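Local atomic coordinates of peroxisomal acyl-coenzyme A oxidase 1 (Arabidopsis thaliana, PDB entry 1W07), a protein that catalyses the FAD-dependent desaturation of long- and medium-chain acyl-CoAs to 2-trans-enoyl-CoAs in peroxisomal beta-oxidation, passing the electrons to oxygen to give hydrogen peroxide. Residues Asp5-Glu10 with Tyr306-Arg311; Met129-Cys134 with Arg209-His214; Pro336-Ala341 with Ala602-Phe607. The protein carries 1 engineered substitution. All blocks are in the same frame, centred on the assembly; numbering follows the deposited sequence. Where two conformers were deposited one is given.

How the interactions relate
Interactions 1 and 3 lie close together, with centres about 16 Å apart and nearest atoms about 5 Å apart. Their segments 306-311 and 336-341 belong to helices 278-309 and 328-363, which follow each other in the C-alpha1 domain. Helix 600-605 carries 602-607 and also touches interaction 1 through Val601. Interaction 2 is remote, with centres about 50 Å from interaction 1 and about 42 Å from interaction 3. Along the chain it falls between the two segments of interaction 1, and interaction 3 follows. Interactions 1 and 2 both touch the second subunit, and the FAD held by Arg310 is also bound by that subunit, so the cofactor site is shared across the homodimer.

Interaction 1 of 3, residues Asp5-Glu10 with Tyr306-Arg311; sequences DHLADE and YSAVRR. With PT (platinum (II) ion), chain L; FAD (flavin-adenine dinucleotide), chain C.
Ala308 and Val309, in the last turn of helix 278-309, meet Leu7 and Glu10 near the N-terminus of the chain. At the start of this turn, the CB of Tyr306 points away from segment 5-10. CB of Arg310 lies over one face of the Tyr306 ring, 3.7 Å above its plane. Ser307 also takes no part in the contact, but its OG is hydrogen-bonded to Gln330 NE2, and Gln330 OE1 in turn binds the FAD. Ser307 is thus a second-shell residue of the cofactor site.

Ala308 presents its CB to Leu7 CD2 at 3.6 Å and to Glu10 CG at 4.1 Å. The carboxylate of Glu10 is held by salt bridges to Lys13 and Arg597, and Gln323 NE2 bonds to both Glu10 OE2 and Ala308 O. Val309 adds CG2, 4.0 Å from the same Leu7 CD2, and the two side chains cross at about a right angle. Leu7 is the N-cap of helix 8-12. Its backbone N bonds to Asp5 OD1 in an Asx turn (2.9 Å). Next to it, His6 NE2 binds a platinum ion at 2.4 Å.

Arg310, the first residue past the helix, reaches the cofactor. Its CG is anti to the backbone N (chi1 -180°) and the chain bends at chi2 (68°). NE bonds to FAD O2A at 2.7 Å, and NH2 adds a weak bond to the same atom. NH2 also lies 2.9 Å from FAD O2P, and O1P sits over one face of the guanidinium.

The contact across the segments is purely apolar, without a hydrogen bond. The charge of Arg310 is directed to the pyrophosphate instead, where it probably helps to neutralise both phosphates of the FAD.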
loop_
_atom_site.group_PDB
_atom_site.type_symbol
_atom_site.label_atom_id
_atom_site.label_comp_id
_atom_site.label_asym_id
_atom_site.label_seq_id
_atom_site.Cartn_x
_atom_site.Cartn_y
_atom_site.Cartn_z
ATOM N N ASP B 5 24.222 -21.465 -6.364
ATOM C CA ASP B 5 22.822 -21.159 -6.628
ATOM C C ASP B 5 21.924 -21.906 -5.650
ATOM O O ASP B 5 21.622 -23.084 -5.857
ATOM C CB ASP B 5 22.453 -21.555 -8.062
ATOM C CG ASP B 5 21.004 -21.246 -8.387
ATOM O OD1 ASP B 5 20.323 -20.651 -7.524
ATOM O OD2 ASP B 5 20.549 -21.597 -9.494
ATOM N N HIS B 6 21.489 -21.223 -4.590
ATOM C CA HIS B 6 20.629 -21.844 -3.582
ATOM C C HIS B 6 19.250 -22.218 -4.069
ATOM O O HIS B 6 18.510 -22.913 -3.375
ATOM C CB HIS B 6 20.484 -20.926 -2.378
ATOM C CG HIS B 6 21.790 -20.587 -1.741
ATOM N ND1 HIS B 6 22.700 -19.739 -2.329
ATOM C CD2 HIS B 6 22.358 -21.011 -0.589
ATOM C CE1 HIS B 6 23.776 -19.657 -1.569
ATOM N NE2 HIS B 6 23.593 -20.421 -0.508
ATOM N N LEU B 7 18.889 -21.749 -5.259
ATOM C CA LEU B 7 17.581 -22.056 -5.825
ATOM C C LEU B 7 17.732 -23.079 -6.948
ATOM O O LEU B 7 16.796 -23.316 -7.710
ATOM C CB LEU B 7 16.924 -20.764 -6.349
ATOM C CG LEU B 7 16.383 -19.807 -5.271
ATOM C CD1 LEU B 7 16.098 -18.394 -5.849
ATOM C CD2 LEU B 7 15.124 -20.441 -4.657
ATOM N N ALA B 8 18.910 -23.698 -7.035
ATOM C CA ALA B 8 19.177 -24.674 -8.088
ATOM C C ALA B 8 18.137 -25.776 -8.162
ATOM O O ALA B 8 17.688 -26.120 -9.251
ATOM C CB ALA B 8 20.566 -25.283 -7.926
ATOM N N ASP B 9 17.766 -26.329 -7.013
ATOM C CA ASP B 9 16.770 -27.392 -6.967
ATOM C C ASP B 9 15.411 -26.890 -7.446
ATOM O O ASP B 9 14.697 -27.592 -8.166
ATOM C CB ASP B 9 16.652 -27.948 -5.542
ATOM C CG ASP B 9 15.674 -29.099 -5.448
ATOM O OD1 ASP B 9 15.823 -30.058 -6.234
ATOM O OD2 ASP B 9 14.754 -29.054 -4.599
ATOM N N GLU B 10 15.045 -25.669 -7.056
ATOM C CA GLU B 10 13.764 -25.094 -7.475
ATOM C C GLU B 10 13.716 -24.996 -8.998
ATOM O O GLU B 10 12.714 -25.325 -9.624
ATOM C CB GLU B 10 13.572 -23.697 -6.865
ATOM C CG GLU B 10 13.151 -23.720 -5.410
ATOM C CD GLU B 10 11.851 -24.483 -5.200
ATOM O OE1 GLU B 10 10.959 -24.355 -6.056
ATOM O OE2 GLU B 10 11.719 -25.203 -4.185
ATOM N N TYR B 306 12.133 -15.104 -2.815
ATOM C CA TYR B 306 12.261 -15.105 -1.366
ATOM C C TYR B 306 11.352 -16.147 -0.706
ATOM O O TYR B 306 11.707 -16.708 0.330
ATOM C CB TYR B 306 11.947 -13.733 -0.793
ATOM C CG TYR B 306 12.158 -13.675 0.699
ATOM C CD1 TYR B 306 13.444 -13.757 1.243
ATOM C CD2 TYR B 306 11.079 -13.555 1.574
ATOM C CE1 TYR B 306 13.643 -13.714 2.620
ATOM C CE2 TYR B 306 11.271 -13.515 2.952
ATOM C CZ TYR B 306 12.548 -13.593 3.467
ATOM O OH TYR B 306 12.730 -13.550 4.830
ATOM N N SER B 307 10.179 -16.397 -1.287
ATOM C CA SER B 307 9.237 -17.373 -0.723
ATOM C C SER B 307 9.799 -18.791 -0.813
ATOM O O SER B 307 9.452 -19.658 -0.015
ATOM C CB SER B 307 7.893 -17.322 -1.452
ATOM O OG SER B 307 7.212 -16.097 -1.215
ATOM N N ALA B 308 10.660 -19.014 -1.796
ATOM C CA ALA B 308 11.283 -20.319 -1.995
ATOM C C ALA B 308 12.498 -20.472 -1.083
ATOM O O ALA B 308 12.896 -21.589 -0.748
ATOM C CB ALA B 308 11.698 -20.483 -3.447
ATOM N N VAL B 309 13.086 -19.347 -0.686
ATOM C CA VAL B 309 14.255 -19.375 0.195
ATOM C C VAL B 309 13.826 -19.394 1.660
ATOM O O VAL B 309 14.353 -20.166 2.462
ATOM C CB VAL B 309 15.164 -18.137 -0.019
ATOM C CG1 VAL B 309 16.195 -18.050 1.093
ATOM C CG2 VAL B 309 15.866 -18.220 -1.372
ATOM N N ARG B 310 12.864 -18.546 1.999
ATOM C CA ARG B 310 12.387 -18.455 3.371
ATOM C C ARG B 310 11.641 -19.699 3.863
ATOM O O ARG B 310 10.700 -20.176 3.222
ATOM C CB ARG B 310 11.487 -17.229 3.514
ATOM C CG ARG B 310 10.928 -17.013 4.913
ATOM C CD ARG B 310 12.014 -16.634 5.922
ATOM N NE ARG B 310 11.427 -16.277 7.210
ATOM C CZ ARG B 310 12.095 -15.712 8.217
ATOM N NH1 ARG B 310 13.390 -15.423 8.097
ATOM N NH2 ARG B 310 11.469 -15.432 9.359
ATOM N N ARG B 311 12.081 -20.235 4.997
ATOM C CA ARG B 311 11.446 -21.401 5.600
ATOM C C ARG B 311 10.976 -20.982 6.983
ATOM O O ARG B 311 11.691 -20.273 7.709
ATOM C CB ARG B 311 12.435 -22.574 5.709
ATOM C CG ARG B 311 12.846 -23.193 4.361
ATOM C CD ARG B 311 14.056 -24.122 4.515
ATOM N NE ARG B 311 14.498 -24.698 3.240
ATOM C CZ ARG B 311 13.902 -25.716 2.620
ATOM N NH1 ARG B 311 12.828 -26.296 3.146
ATOM N NH2 ARG B 311 14.386 -26.160 1.469
HETATM PT PT PT L . 25.930 -20.870 0.048
HETATM P PA FAD C . 7.581 -15.055 8.400
HETATM O O1A FAD C . 6.913 -15.665 9.571
HETATM O O2A FAD C . 8.874 -15.616 7.944
HETATM O O5B FAD C . 6.536 -15.031 7.176
HETATM C C5B FAD C . 6.944 -14.693 5.847
HETATM C C4B FAD C . 5.847 -15.088 4.853
HETATM O O4B FAD C . 5.556 -16.481 5.093
HETATM C C3B FAD C . 4.552 -14.323 5.138
HETATM O O3B FAD C . 3.761 -14.255 3.948
HETATM C C2B FAD C . 3.882 -15.214 6.181
HETATM O O2B FAD C . 2.465 -15.033 6.130
HETATM C C1B FAD C . 4.208 -16.585 5.581
HETATM N N9A FAD C . 4.119 -17.651 6.602
HETATM C C8A FAD C . 5.010 -17.886 7.566
HETATM N N7A FAD C . 4.625 -18.934 8.289
HETATM C C5A FAD C . 3.482 -19.379 7.774
HETATM C C6A FAD C . 2.636 -20.430 8.105
HETATM N N6A FAD C . 2.934 -21.251 9.105
HETATM N N1A FAD C . 1.484 -20.631 7.332
HETATM C C2A FAD C . 1.218 -19.778 6.253
HETATM N N3A FAD C . 2.046 -18.786 5.973
HETATM C C4A FAD C . 3.155 -18.569 6.698
HETATM N N1 FAD C . 11.565 -8.512 16.946
HETATM C C2 FAD C . 12.111 -8.470 18.235
HETATM O O2 FAD C . 12.526 -9.498 18.762
HETATM N N3 FAD C . 12.220 -7.234 18.888
HETATM C C4 FAD C . 11.800 -6.058 18.251
HETATM O O4 FAD C . 11.906 -4.979 18.830
HETATM C C4X FAD C . 11.262 -6.111 16.971
HETATM N N5 FAD C . 10.899 -4.934 16.302
HETATM C C5X FAD C . 10.387 -4.973 14.998
HETATM C C6 FAD C . 10.159 -3.793 14.298
HETATM C C7 FAD C . 9.800 -3.839 12.952
HETATM C C7M FAD C . 9.603 -2.525 12.191
HETATM C C8 FAD C . 9.657 -5.069 12.309
HETATM C C8M FAD C . 9.309 -5.157 10.818
HETATM C C9 FAD C . 9.868 -6.246 13.020
HETATM C C9A FAD C . 10.234 -6.208 14.365
HETATM N N10 FAD C . 10.546 -7.388 15.053
HETATM C C10 FAD C . 11.138 -7.334 16.322
HETATM C "C1'" FAD C . 10.337 -8.711 14.415
HETATM C "C2'" FAD C . 8.837 -9.029 14.432
HETATM O "O2'" FAD C . 8.338 -8.900 15.767
HETATM C "C3'" FAD C . 8.473 -10.419 13.903
HETATM O "O3'" FAD C . 9.175 -11.423 14.643
HETATM C "C4'" FAD C . 8.787 -10.582 12.414
HETATM O "O4'" FAD C . 8.432 -9.409 11.678
HETATM C "C5'" FAD C . 8.023 -11.781 11.854
HETATM O "O5'" FAD C . 8.117 -11.783 10.430
HETATM P P FAD C . 8.928 -12.932 9.653
HETATM O O1P FAD C . 9.985 -12.267 8.861
HETATM O O2P FAD C . 9.317 -13.986 10.617
HETATM O O3P FAD C . 7.788 -13.481 8.660
#

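Interaction 2 of 3, residues Met129-Cys134 with Arg209-His214; sequences MQIIGC and RSLEDH
Leu211 has CG anti to its carbonyl carbon (chi1 -63°) and an extended chi2 of 173°, which sends both methyls toward the backbone of Gln130 and the side chain of Ile131. In Ile131, chi1 of 65° leads CG1 away and leaves CG2 on the side of Leu211. CD2 of Leu211 lies 3.7 Å from Gln130 O. CD1 is 4.3 Å from Ile131 CG2, a loose apolar touch. Ile131 also packs on Trp122 and Leu125 of helix 116-128.

That helix ends in a Schellman motif with Met129, at positive phi, as the C-prime residue. The chain then runs into strand 133-136 of the middle-domain sheet. Leu211 belongs to the loop between strands 197-207 and 220-224, so the contact joins the end of the helical N-terminal part to the beta domain.

The loop has bonds of its own. Ser210 OG accepts from Glu212 N at 2.9 Å, an ST turn. Arg209 NH1 makes a weak bond to His214 O at 3.3 Å, in the guanidinium plane. Arg209 CD lies over the centre of the His214 ring, 3.4 Å above its plane. The same ring stacks with Tyr647 of the second subunit.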
loop_
_atom_site.group_PDB
_atom_site.type_symbol
_atom_site.label_atom_id
_atom_site.label_comp_id
_atom_site.label_asym_id
_atom_site.label_seq_id
_atom_site.Cartn_x
_atom_site.Cartn_y
_atom_site.Cartn_z
ATOM N N MET B 129 18.285 17.898 -28.380
ATOM C CA MET B 129 18.373 18.323 -26.989
ATOM C C MET B 129 18.996 19.717 -26.833
ATOM O O MET B 129 19.632 19.998 -25.816
ATOM C CB MET B 129 19.189 17.311 -26.175
ATOM C CG MET B 129 18.694 15.864 -26.265
ATOM S SD MET B 129 17.457 15.417 -25.030
ATOM C CE MET B 129 18.245 15.975 -23.581
ATOM N N GLN B 130 18.813 20.581 -27.833
ATOM C CA GLN B 130 19.328 21.944 -27.762
ATOM C C GLN B 130 18.401 22.685 -26.804
ATOM O O GLN B 130 18.662 23.819 -26.390
ATOM C CB GLN B 130 19.319 22.609 -29.141
ATOM C CG GLN B 130 20.164 21.888 -30.182
ATOM C CD GLN B 130 20.188 22.616 -31.508
ATOM O OE1 GLN B 130 20.738 23.712 -31.614
ATOM N NE2 GLN B 130 19.581 22.017 -32.525
ATOM N N ILE B 131 17.302 22.015 -26.470
ATOM C CA ILE B 131 16.324 22.514 -25.511
ATOM C C ILE B 131 15.788 21.287 -24.765
ATOM O O ILE B 131 15.852 20.166 -25.273
ATOM C CB ILE B 131 15.139 23.231 -26.183
ATOM C CG1 ILE B 131 14.345 22.241 -27.029
ATOM C CG2 ILE B 131 15.647 24.384 -27.038
ATOM C CD1 ILE B 131 13.016 22.783 -27.500
ATOM N N ILE B 132 15.282 21.504 -23.557
ATOM C CA ILE B 132 14.729 20.428 -22.746
ATOM C C ILE B 132 13.324 20.863 -22.353
ATOM O O ILE B 132 13.134 21.901 -21.715
ATOM C CB ILE B 132 15.605 20.162 -21.484
ATOM C CG1 ILE B 132 16.973 19.631 -21.914
ATOM C CG2 ILE B 132 14.935 19.138 -20.577
ATOM C CD1 ILE B 132 17.953 19.450 -20.771
ATOM N N GLY B 133 12.334 20.070 -22.752
ATOM C CA GLY B 133 10.959 20.430 -22.464
ATOM C C GLY B 133 10.223 19.515 -21.513
ATOM O O GLY B 133 10.635 18.379 -21.265
ATOM N N CYS B 134 9.120 20.029 -20.980
ATOM C CA CYS B 134 8.289 19.283 -20.050
ATOM C C CYS B 134 6.833 19.516 -20.447
ATOM O O CYS B 134 6.552 20.363 -21.293
ATOM C CB CYS B 134 8.540 19.758 -18.617
ATOM S SG CYS B 134 8.331 21.535 -18.330
ATOM N N ARG B 209 13.599 28.992 -19.152
ATOM C CA ARG B 209 14.934 29.384 -18.743
ATOM C C ARG B 209 15.842 29.732 -19.912
ATOM O O ARG B 209 15.706 29.205 -21.017
ATOM C CB ARG B 209 15.602 28.261 -17.947
ATOM C CG ARG B 209 14.897 27.869 -16.655
ATOM C CD ARG B 209 15.574 26.646 -16.036
ATOM N NE ARG B 209 14.839 26.126 -14.886
ATOM C CZ ARG B 209 14.927 26.603 -13.651
ATOM N NH1 ARG B 209 15.733 27.625 -13.377
ATOM N NH2 ARG B 209 14.200 26.054 -12.684
ATOM N N SER B 210 16.795 30.609 -19.644
ATOM C CA SER B 210 17.758 31.031 -20.643
ATOM C C SER B 210 18.650 29.865 -21.032
ATOM O O SER B 210 19.020 29.057 -20.190
ATOM C CB SER B 210 18.607 32.170 -20.083
ATOM O OG SER B 210 19.882 32.174 -20.683
ATOM N N LEU B 211 18.997 29.792 -22.313
ATOM C CA LEU B 211 19.866 28.731 -22.799
ATOM C C LEU B 211 21.341 29.088 -22.606
ATOM O O LEU B 211 22.219 28.362 -23.069
ATOM C CB LEU B 211 19.593 28.457 -24.282
ATOM C CG LEU B 211 18.189 27.949 -24.629
ATOM C CD1 LEU B 211 18.032 27.886 -26.142
ATOM C CD2 LEU B 211 17.956 26.574 -24.001
ATOM N N GLU B 212 21.625 30.198 -21.927
ATOM C CA GLU B 212 23.016 30.580 -21.706
ATOM C C GLU B 212 23.474 30.375 -20.263
ATOM O O GLU B 212 24.606 29.959 -20.017
ATOM C CB GLU B 212 23.258 32.034 -22.132
ATOM C CG GLU B 212 22.644 33.067 -21.219
ATOM C CD GLU B 212 23.251 34.437 -21.418
ATOM O OE1 GLU B 212 24.476 34.586 -21.203
ATOM O OE2 GLU B 212 22.506 35.368 -21.787
ATOM N N ASP B 213 22.600 30.658 -19.305
ATOM C CA ASP B 213 22.949 30.481 -17.903
ATOM C C ASP B 213 21.839 29.811 -17.070
ATOM O O ASP B 213 21.904 29.802 -15.843
ATOM C CB ASP B 213 23.344 31.829 -17.284
ATOM C CG ASP B 213 22.224 32.837 -17.327
ATOM O OD1 ASP B 213 21.090 32.456 -17.701
ATOM O OD2 ASP B 213 22.470 34.012 -16.984
ATOM N N HIS B 214 20.828 29.260 -17.742
ATOM C CA HIS B 214 19.729 28.561 -17.081
ATOM C C HIS B 214 18.864 29.435 -16.160
ATOM O O HIS B 214 17.991 28.928 -15.446
ATOM C CB HIS B 214 20.280 27.384 -16.273
ATOM C CG HIS B 214 19.369 26.191 -16.234
ATOM N ND1 HIS B 214 18.914 25.564 -17.374
ATOM C CD2 HIS B 214 18.874 25.480 -15.194
ATOM C CE1 HIS B 214 18.177 24.519 -17.038
ATOM N NE2 HIS B 214 18.140 24.443 -15.719
#

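Interaction 3 of 3, residues Pro336-Ala341 with Ala602-Phe607; sequences PLLASA and ALVDAF
Leu338 is the side chain of helix 328-363 that reaches Leu603, Val604 and Phe607. Its CB points toward segment 602-607 but stops short of it. CG stands anti to the backbone N (chi1 167°), which extends the side chain outward, and there it forks. One branch, CD2, goes to Leu603: it lies 3.8 Å from CD1 and 4.1 Å from CB of that residue, and the two side chains cross at about a right angle. The other branch, CD1, touches two partners. It is 4.1 Å from Val604 CG1 and also 4.1 Å from Phe607 CZ, approaching the ring obliquely.

Phe607 is itself placed by its own segment. Leu603 O and Val604 CA lie over one face of its ring, offset toward the rim. No hydrogen bond crosses between the segments, and the four touching residues are all buried.

In segment 336-341, Pro336 O receives two bonds from Ser340. Ser340 OG donates at 2.8 Å and Ser340 N at 2.9 Å, from opposite faces of the carbonyl plane. The polar hydroxyl is thus satisfied within its own helix.

Asp605 forms salt bridges with Arg11 and with Arg305 of helix 278-309, so helix 600-605 is linked to helix 278-309 by charge as well as by packing. The contact sits inside a bundle of helices. Helix 278-309 packs on both segments, with Val300 against Leu338 and Thr304 against Val604. Helix 548-566 packs on Ala339 and Ser340, and helix 18-26 meets Leu603 through Met21 and Phe607 through Trp25.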
loop_
_atom_site.group_PDB
_atom_site.type_symbol
_atom_site.label_atom_id
_atom_site.label_comp_id
_atom_site.label_asym_id
_atom_site.label_seq_id
_atom_site.Cartn_x
_atom_site.Cartn_y
_atom_site.Cartn_z
ATOM N N PRO B 336 -1.785 -15.508 -7.813
ATOM C CA PRO B 336 -2.724 -14.709 -8.607
ATOM C C PRO B 336 -1.972 -13.492 -9.176
ATOM O O PRO B 336 -2.267 -13.030 -10.281
ATOM C CB PRO B 336 -3.796 -14.329 -7.583
ATOM C CG PRO B 336 -3.817 -15.545 -6.668
ATOM C CD PRO B 336 -2.332 -15.791 -6.477
ATOM N N LEU B 337 -0.982 -12.982 -8.440
ATOM C CA LEU B 337 -0.199 -11.831 -8.925
ATOM C C LEU B 337 0.753 -12.244 -10.051
ATOM O O LEU B 337 1.020 -11.474 -10.988
ATOM C CB LEU B 337 0.591 -11.215 -7.777
ATOM C CG LEU B 337 -0.256 -10.671 -6.608
ATOM C CD1 LEU B 337 0.680 -10.037 -5.603
ATOM C CD2 LEU B 337 -1.284 -9.662 -7.116
ATOM N N LEU B 338 1.283 -13.456 -9.955
ATOM C CA LEU B 338 2.151 -13.982 -11.001
ATOM C C LEU B 338 1.273 -14.148 -12.235
ATOM O O LEU B 338 1.648 -13.759 -13.330
ATOM C CB LEU B 338 2.728 -15.329 -10.566
ATOM C CG LEU B 338 3.416 -16.163 -11.648
ATOM C CD1 LEU B 338 4.594 -15.399 -12.263
ATOM C CD2 LEU B 338 3.875 -17.468 -11.015
ATOM N N ALA B 339 0.087 -14.715 -12.061
ATOM C CA ALA B 339 -0.826 -14.892 -13.196
ATOM C C ALA B 339 -1.213 -13.537 -13.819
ATOM O O ALA B 339 -1.301 -13.414 -15.049
ATOM C CB ALA B 339 -2.086 -15.638 -12.755
ATOM N N SER B 340 -1.435 -12.528 -12.967
ATOM C CA SER B 340 -1.813 -11.178 -13.408
ATOM C C SER B 340 -0.688 -10.504 -14.180
ATOM O O SER B 340 -0.941 -9.718 -15.093
ATOM C CB SER B 340 -2.191 -10.288 -12.214
ATOM O OG SER B 340 -3.362 -10.729 -11.539
ATOM N N ALA B 341 0.554 -10.783 -13.800
ATOM C CA ALA B 341 1.685 -10.198 -14.514
ATOM C C ALA B 341 1.619 -10.652 -15.972
ATOM O O ALA B 341 1.694 -9.832 -16.880
ATOM C CB ALA B 341 3.009 -10.633 -13.872
ATOM N N ALA B 602 10.912 -20.713 -11.835
ATOM C CA ALA B 602 11.231 -20.636 -13.260
ATOM C C ALA B 602 10.309 -19.633 -13.956
ATOM O O ALA B 602 10.733 -18.925 -14.876
ATOM C CB ALA B 602 11.098 -22.023 -13.913
ATOM N N LEU B 603 9.050 -19.556 -13.526
ATOM C CA LEU B 603 8.128 -18.604 -14.153
ATOM C C LEU B 603 8.562 -17.145 -13.947
ATOM O O LEU B 603 8.245 -16.283 -14.775
ATOM C CB LEU B 603 6.714 -18.818 -13.612
ATOM C CG LEU B 603 6.012 -20.086 -14.120
ATOM C CD1 LEU B 603 4.699 -20.301 -13.381
ATOM C CD2 LEU B 603 5.778 -19.950 -15.611
ATOM N N VAL B 604 9.281 -16.849 -12.861
ATOM C CA VAL B 604 9.737 -15.475 -12.666
ATOM C C VAL B 604 11.114 -15.277 -13.293
ATOM O O VAL B 604 11.509 -14.147 -13.593
ATOM C CB VAL B 604 9.753 -15.053 -11.164
ATOM C CG1 VAL B 604 8.350 -15.207 -10.585
ATOM C CG2 VAL B 604 10.816 -15.841 -10.355
ATOM N N ASP B 605 11.848 -16.376 -13.503
ATOM C CA ASP B 605 13.171 -16.277 -14.125
ATOM C C ASP B 605 12.933 -15.910 -15.586
ATOM O O ASP B 605 13.783 -15.302 -16.239
ATOM C CB ASP B 605 13.937 -17.606 -14.072
ATOM C CG ASP B 605 14.379 -17.993 -12.670
ATOM O OD1 ASP B 605 14.611 -17.104 -11.820
ATOM O OD2 ASP B 605 14.523 -19.221 -12.430
ATOM N N ALA B 606 11.768 -16.287 -16.104
ATOM C CA ALA B 606 11.425 -15.983 -17.493
ATOM C C ALA B 606 11.467 -14.479 -17.772
ATOM O O ALA B 606 11.580 -14.059 -18.926
ATOM C CB ALA B 606 10.050 -16.546 -17.821
ATOM N N PHE B 607 11.362 -13.673 -16.716
ATOM C CA PHE B 607 11.390 -12.209 -16.844
ATOM C C PHE B 607 12.790 -11.776 -17.277
ATOM O O PHE B 607 12.974 -10.703 -17.857
ATOM C CB PHE B 607 11.039 -11.562 -15.494
ATOM C CG PHE B 607 9.680 -11.959 -14.958
ATOM C CD1 PHE B 607 9.410 -11.919 -13.592
ATOM C CD2 PHE B 607 8.663 -12.357 -15.828
ATOM C CE1 PHE B 607 8.136 -12.272 -13.100
ATOM C CE2 PHE B 607 7.396 -12.711 -15.351
ATOM C CZ PHE B 607 7.133 -12.668 -13.980
#